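Enterochelin esterase (Salmonella enterica subsp. enterica serovar Typhimurium, PDB 3MGA) probably hydrolyses the ester bonds of ferric enterobactin (enterochelin) to help release its iron, using an alpha/beta-hydrolase domain. Local coordinates at residues Ala14-Lys19 and Gly77-Arg82; Asp40-Gly43 and Ser48-Arg51. All coordinates share one frame; numbering follows the deposited sequence.

Contact 1 of 2, residues Ala14-Lys19 and Gly77-Arg82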
loop_
_atom_site.group_PDB
_atom_site.type_symbol
_atom_site.label_atom_id
_atom_site.label_comp_id
_atom_site.label_asym_id
_atom_site.label_seq_id
_atom_site.Cartn_x
_atom_site.Cartn_y
_atom_site.Cartn_z
ATOM N N ALA A 14 23.307 -26.220 13.211
ATOM C CA ALA A 14 24.143 -25.066 13.544
ATOM C C ALA A 14 24.202 -24.054 12.395
ATOM O O ALA A 14 24.392 -22.857 12.619
ATOM C CB ALA A 14 25.549 -25.524 13.916
ATOM N N TRP A 15 24.047 -24.541 11.167
ATOM C CA TRP A 15 24.070 -23.683 9.990
ATOM C C TRP A 15 22.783 -22.860 9.903
ATOM O O TRP A 15 22.823 -21.684 9.539
ATOM C CB TRP A 15 24.268 -24.518 8.727
ATOM C CG TRP A 15 24.376 -23.709 7.483
ATOM C CD1 TRP A 15 25.507 -23.142 6.970
ATOM C CD2 TRP A 15 23.317 -23.385 6.580
ATOM N NE1 TRP A 15 25.216 -22.480 5.803
ATOM C CE2 TRP A 15 23.876 -22.613 5.541
ATOM C CE3 TRP A 15 21.945 -23.668 6.550
ATOM C CZ2 TRP A 15 23.112 -22.118 4.482
ATOM C CZ3 TRP A 15 21.186 -23.179 5.496
ATOM C CH2 TRP A 15 21.772 -22.412 4.477
ATOM N N TRP A 16 21.645 -23.476 10.231
ATOM C CA TRP A 16 20.361 -22.761 10.216
ATOM C C TRP A 16 20.285 -21.667 11.287
ATOM O O TRP A 16 19.557 -20.684 11.125
ATOM C CB TRP A 16 19.171 -23.719 10.354
ATOM C CG TRP A 16 18.858 -24.474 9.100
ATOM C CD1 TRP A 16 19.030 -25.805 8.872
ATOM C CD2 TRP A 16 18.341 -23.922 7.886
ATOM N NE1 TRP A 16 18.628 -26.123 7.597
ATOM C CE2 TRP A 16 18.208 -24.982 6.969
ATOM C CE3 TRP A 16 17.968 -22.632 7.487
ATOM C CZ2 TRP A 16 17.716 -24.795 5.675
ATOM C CZ3 TRP A 16 17.484 -22.446 6.200
ATOM C CH2 TRP A 16 17.364 -23.521 5.311
ATOM N N ARG A 17 21.037 -21.851 12.373
ATOM C CA ARG A 17 21.094 -20.885 13.477
ATOM C C ARG A 17 21.622 -19.521 13.032
ATOM O O ARG A 17 21.247 -18.496 13.598
ATOM C CB ARG A 17 21.980 -21.433 14.598
ATOM C CG ARG A 17 21.389 -22.617 15.351
ATOM C CD ARG A 17 20.403 -22.181 16.432
ATOM N NE ARG A 17 21.088 -21.492 17.532
ATOM C CZ ARG A 17 20.508 -21.089 18.663
ATOM N NH1 ARG A 17 19.211 -21.300 18.877
ATOM N NH2 ARG A 17 21.232 -20.475 19.593
ATOM N N THR A 18 22.497 -19.515 12.026
ATOM C CA THR A 18 23.083 -18.272 11.503
ATOM C C THR A 18 22.132 -17.514 10.571
ATOM O O THR A 18 22.349 -16.333 10.276
ATOM C CB THR A 18 24.402 -18.548 10.741
ATOM O OG1 THR A 18 24.143 -19.376 9.597
ATOM C CG2 THR A 18 25.424 -19.229 11.656
ATOM N N LYS A 19 21.091 -18.193 10.102
ATOM C CA LYS A 19 20.111 -17.578 9.208
ATOM C C LYS A 19 18.958 -16.906 9.956
ATOM O O LYS A 19 18.236 -17.545 10.729
ATOM C CB LYS A 19 19.610 -18.588 8.164
ATOM C CG LYS A 19 20.509 -18.689 6.917
ATOM C CD LYS A 19 21.993 -18.855 7.227
ATOM C CE LYS A 19 22.831 -18.759 5.956
ATOM N NZ LYS A 19 24.296 -18.793 6.239
ATOM N N GLY A 77 20.930 -33.045 -1.368
ATOM C CA GLY A 77 21.337 -33.719 -0.131
ATOM C C GLY A 77 20.827 -33.110 1.169
ATOM O O GLY A 77 20.831 -33.778 2.202
ATOM N N THR A 78 20.384 -31.854 1.125
ATOM C CA THR A 78 19.902 -31.154 2.323
ATOM C C THR A 78 18.463 -30.647 2.210
ATOM O O THR A 78 17.865 -30.669 1.137
ATOM C CB THR A 78 20.787 -29.932 2.627
ATOM O OG1 THR A 78 20.772 -29.046 1.501
ATOM C CG2 THR A 78 22.212 -30.350 2.915
ATOM N N ASP A 79 17.926 -30.181 3.338
ATOM C CA ASP A 79 16.571 -29.621 3.390
ATOM C C ASP A 79 16.597 -28.109 3.126
ATOM O O ASP A 79 15.670 -27.392 3.507
ATOM C CB ASP A 79 15.921 -29.894 4.755
ATOM C CG ASP A 79 16.627 -29.178 5.910
ATOM O OD1 ASP A 79 17.642 -28.488 5.675
ATOM O OD2 ASP A 79 16.158 -29.311 7.061
ATOM N N VAL A 80 17.658 -27.631 2.480
ATOM C CA VAL A 80 17.807 -26.217 2.200
ATOM C C VAL A 80 17.379 -25.870 0.788
ATOM O O VAL A 80 17.868 -26.461 -0.176
ATOM C CB VAL A 80 19.275 -25.762 2.332
ATOM C CG1 VAL A 80 19.392 -24.269 2.033
ATOM C CG2 VAL A 80 19.823 -26.078 3.716
ATOM N N TRP A 81 16.445 -24.928 0.683
ATOM C CA TRP A 81 15.996 -24.411 -0.600
ATOM C C TRP A 81 16.583 -23.004 -0.682
ATOM O O TRP A 81 16.726 -22.322 0.330
ATOM C CB TRP A 81 14.478 -24.383 -0.720
ATOM C CG TRP A 81 13.844 -25.730 -0.818
ATOM C CD1 TRP A 81 13.627 -26.606 0.202
ATOM C CD2 TRP A 81 13.283 -26.334 -1.991
ATOM N NE1 TRP A 81 12.993 -27.731 -0.265
ATOM C CE2 TRP A 81 12.768 -27.589 -1.607
ATOM C CE3 TRP A 81 13.182 -25.945 -3.329
ATOM C CZ2 TRP A 81 12.153 -28.456 -2.513
ATOM C CZ3 TRP A 81 12.575 -26.803 -4.229
ATOM C CH2 TRP A 81 12.067 -28.047 -3.816
ATOM N N ARG A 82 16.906 -22.572 -1.891
ATOM C CA ARG A 82 17.550 -21.296 -2.088
ATOM C C ARG A 82 17.126 -20.657 -3.391
ATOM O O ARG A 82 16.739 -21.336 -4.339
ATOM C CB ARG A 82 19.069 -21.542 -2.109
ATOM C CG ARG A 82 19.951 -20.334 -2.408
ATOM C CD ARG A 82 21.416 -20.748 -2.521
ATOM N NE ARG A 82 21.628 -21.705 -3.607
ATOM C CZ ARG A 82 22.792 -22.291 -3.888
ATOM N NH1 ARG A 82 23.876 -22.033 -3.160
ATOM N NH2 ARG A 82 22.870 -23.151 -4.899
#

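Contact 2 of 2, residues Asp40-Gly43 and Ser48-Arg51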
loop_
_atom_site.group_PDB
_atom_site.type_symbol
_atom_site.label_atom_id
_atom_site.label_comp_id
_atom_site.label_asym_id
_atom_site.label_seq_id
_atom_site.Cartn_x
_atom_site.Cartn_y
_atom_site.Cartn_z
ATOM N N ASP A 40 13.010 -26.844 4.418
ATOM C CA ASP A 40 11.935 -27.800 4.204
ATOM C C ASP A 40 11.755 -28.604 5.487
ATOM O O ASP A 40 12.701 -29.233 5.955
ATOM C CB ASP A 40 12.266 -28.717 3.019
ATOM C CG ASP A 40 11.092 -29.585 2.594
ATOM O OD1 ASP A 40 10.246 -29.932 3.445
ATOM O OD2 ASP A 40 11.024 -29.937 1.399
ATOM N N PRO A 41 10.547 -28.569 6.078
ATOM C CA PRO A 41 10.347 -29.325 7.311
ATOM C C PRO A 41 10.210 -30.833 7.100
ATOM O O PRO A 41 10.302 -31.583 8.069
ATOM C CB PRO A 41 9.041 -28.750 7.891
ATOM C CG PRO A 41 8.546 -27.737 6.933
ATOM C CD PRO A 41 9.333 -27.842 5.671
ATOM N N GLN A 42 9.997 -31.272 5.856
ATOM C CA GLN A 42 9.830 -32.705 5.554
ATOM C C GLN A 42 11.120 -33.393 5.069
ATOM O O GLN A 42 11.067 -34.472 4.478
ATOM C CB GLN A 42 8.693 -32.914 4.544
ATOM C CG GLN A 42 7.365 -32.294 4.987
ATOM C CD GLN A 42 6.249 -32.487 3.973
ATOM O OE1 GLN A 42 5.968 -33.603 3.545
ATOM N NE2 GLN A 42 5.588 -31.395 3.610
ATOM N N GLY A 43 12.268 -32.759 5.307
ATOM C CA GLY A 43 13.571 -33.337 4.957
ATOM C C GLY A 43 14.143 -33.073 3.572
ATOM O O GLY A 43 13.889 -32.032 2.958
ATOM N N SER A 48 11.003 -35.483 1.550
ATOM C CA SER A 48 10.051 -34.418 1.221
ATOM C C SER A 48 9.420 -34.543 -0.172
ATOM O O SER A 48 10.127 -34.720 -1.163
ATOM C CB SER A 48 10.730 -33.052 1.320
ATOM O OG SER A 48 9.836 -32.021 0.935
ATOM N N PRO A 49 8.084 -34.409 -0.252
ATOM C CA PRO A 49 7.365 -34.486 -1.513
ATOM C C PRO A 49 7.220 -33.118 -2.190
ATOM O O PRO A 49 6.486 -33.000 -3.172
ATOM C CB PRO A 49 5.992 -34.977 -1.073
ATOM C CG PRO A 49 5.778 -34.263 0.231
ATOM C CD PRO A 49 7.158 -34.141 0.867
ATOM N N ILE A 50 7.905 -32.099 -1.671
ATOM C CA ILE A 50 7.821 -30.751 -2.230
ATOM C C ILE A 50 8.437 -30.628 -3.627
ATOM O O ILE A 50 9.604 -30.971 -3.846
ATOM C CB ILE A 50 8.474 -29.706 -1.299
ATOM C CG1 ILE A 50 7.727 -29.635 0.038
ATOM C CG2 ILE A 50 8.468 -28.342 -1.950
ATOM C CD1 ILE A 50 6.259 -29.262 -0.092
ATOM N N ARG A 51 7.625 -30.117 -4.553
ATOM C CA ARG A 51 8.013 -29.902 -5.945
ATOM C C ARG A 51 8.440 -28.447 -6.181
ATOM O O ARG A 51 9.445 -28.188 -6.844
ATOM C CB ARG A 51 6.838 -30.229 -6.876
ATOM C CG ARG A 51 6.382 -31.684 -6.886
ATOM C CD ARG A 51 7.414 -32.607 -7.505
ATOM N NE ARG A 51 6.902 -33.966 -7.674
ATOM C CZ ARG A 51 7.576 -34.960 -8.254
ATOM N NH1 ARG A 51 8.801 -34.759 -8.730
ATOM N NH2 ARG A 51 7.021 -36.162 -8.363
#

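Contact 1 of 2, residues Ala14-Lys19 and Gly77-Arg82
Trp16 and Trp15 send their indoles toward Val80 and Asp79 by different first torsions: CG of Trp16 lies opposite its carbonyl carbon (chi1 -76°), whereas CG of Trp15 is swung opposite the backbone N (chi1 -177°). The result is a short N-terminal helix packed by two consecutive tryptophans onto the start of strand 80-87, part of one of the two antiparallel sheets in the N-terminal part, the one in which it runs beside strand 32-39. Between the backbones the approach is wide, the CA atoms of Trp16 and Val80 being 9.1 Å apart, so side chains alone bridge the gap. Val80 points at the helix and sets its two methyls against both rings: CG2 lies 3.7 Å from CZ3 of Trp15, and CG1 is 3.9 Å from CH2 of Trp16, each an apolar contact. The indoles also pack on each other, with Trp15 CZ3 standing 3.6 Å above the centre of one face of Trp16. Lys19 CE rests on a face of Trp15, displaced toward the rim, and Trp37 of strand 32-39 meets that indole edge-to-face. Asp79 supplies the polar element. Its OD2 pairs with Arg39 in a salt bridge, which probably keeps the carboxylate charged and helps to hold its rotation. The other oxygen, OD1, accepts from Trp16 NE1 at 3.2 Å on the syn side, close to the indole plane, with an N-H...O angle of 146°.

Contact 2 of 2, residues Asp40-Gly43 and Ser48-Arg51
Ser48 and Asp40 meet through their side chains in the loop between strands 32-39 and 52-57, where Asp40-Gly43 forms a type I beta turn. From CB outward, Ser48 can be followed atom by atom. CB lies 3.5 Å from the carbonyl O of Gln42 and 3.8 Å from CB of the same residue. With OG opposite the backbone N (chi1 177°), the hydroxyl reaches the carboxylate of Asp40 and donates to its OD2; the modelled separation of 2.4 Å is very short, and at this resolution its exact value carries little weight. OG also accepts from the backbone N of Ile50 at 3.2 Å, a nearly straight bond (165°) that closes an ST turn. Asp40 has a matching role in its own segment: OD1 takes the backbone N of Gln42 at 2.8 Å, on the anti side and 32° out of the carboxylate plane, forming an Asx turn. Beyond this polar centre, Gln42 runs extended past CG and crosses Pro49 at about a right angle, its OE1 lying beside CD and CG of the proline. CG1 of Ile50 comes 3.6 Å from Asp40 OD2. That oxygen also forms a salt bridge with Arg74 and accepts a weak hydrogen bond from Trp81 NE1, so the buried carboxylate is probably stabilised as an anion, while the Ser48 hydroxyl probably joins the Asx turn of Asp40 to its own ST turn, donating to the first and accepting within the second.

Overall arrangement
Both contacts belong to the N-terminal domain, with centres 13 Å apart and more than 30 Å from the centre of the chain, and each is partly buried. Contact 1 joins a helix to a sheet strand distant in sequence and is mainly aromatic and apolar, with one indole-carboxylate bond; none of its touching residues is exposed. Contact 2 is local, joins two parts of one loop and is mainly polar; two of its six touching residues, Gln42 and Pro49, are exposed. They meet through strand 80-87 and the residue before it: Asp79 O probably accepts from Asp40 N at 2.9 Å, while Trp81, turned away from the helix, packs its CZ2 3.7 Å from Ile50 CG2.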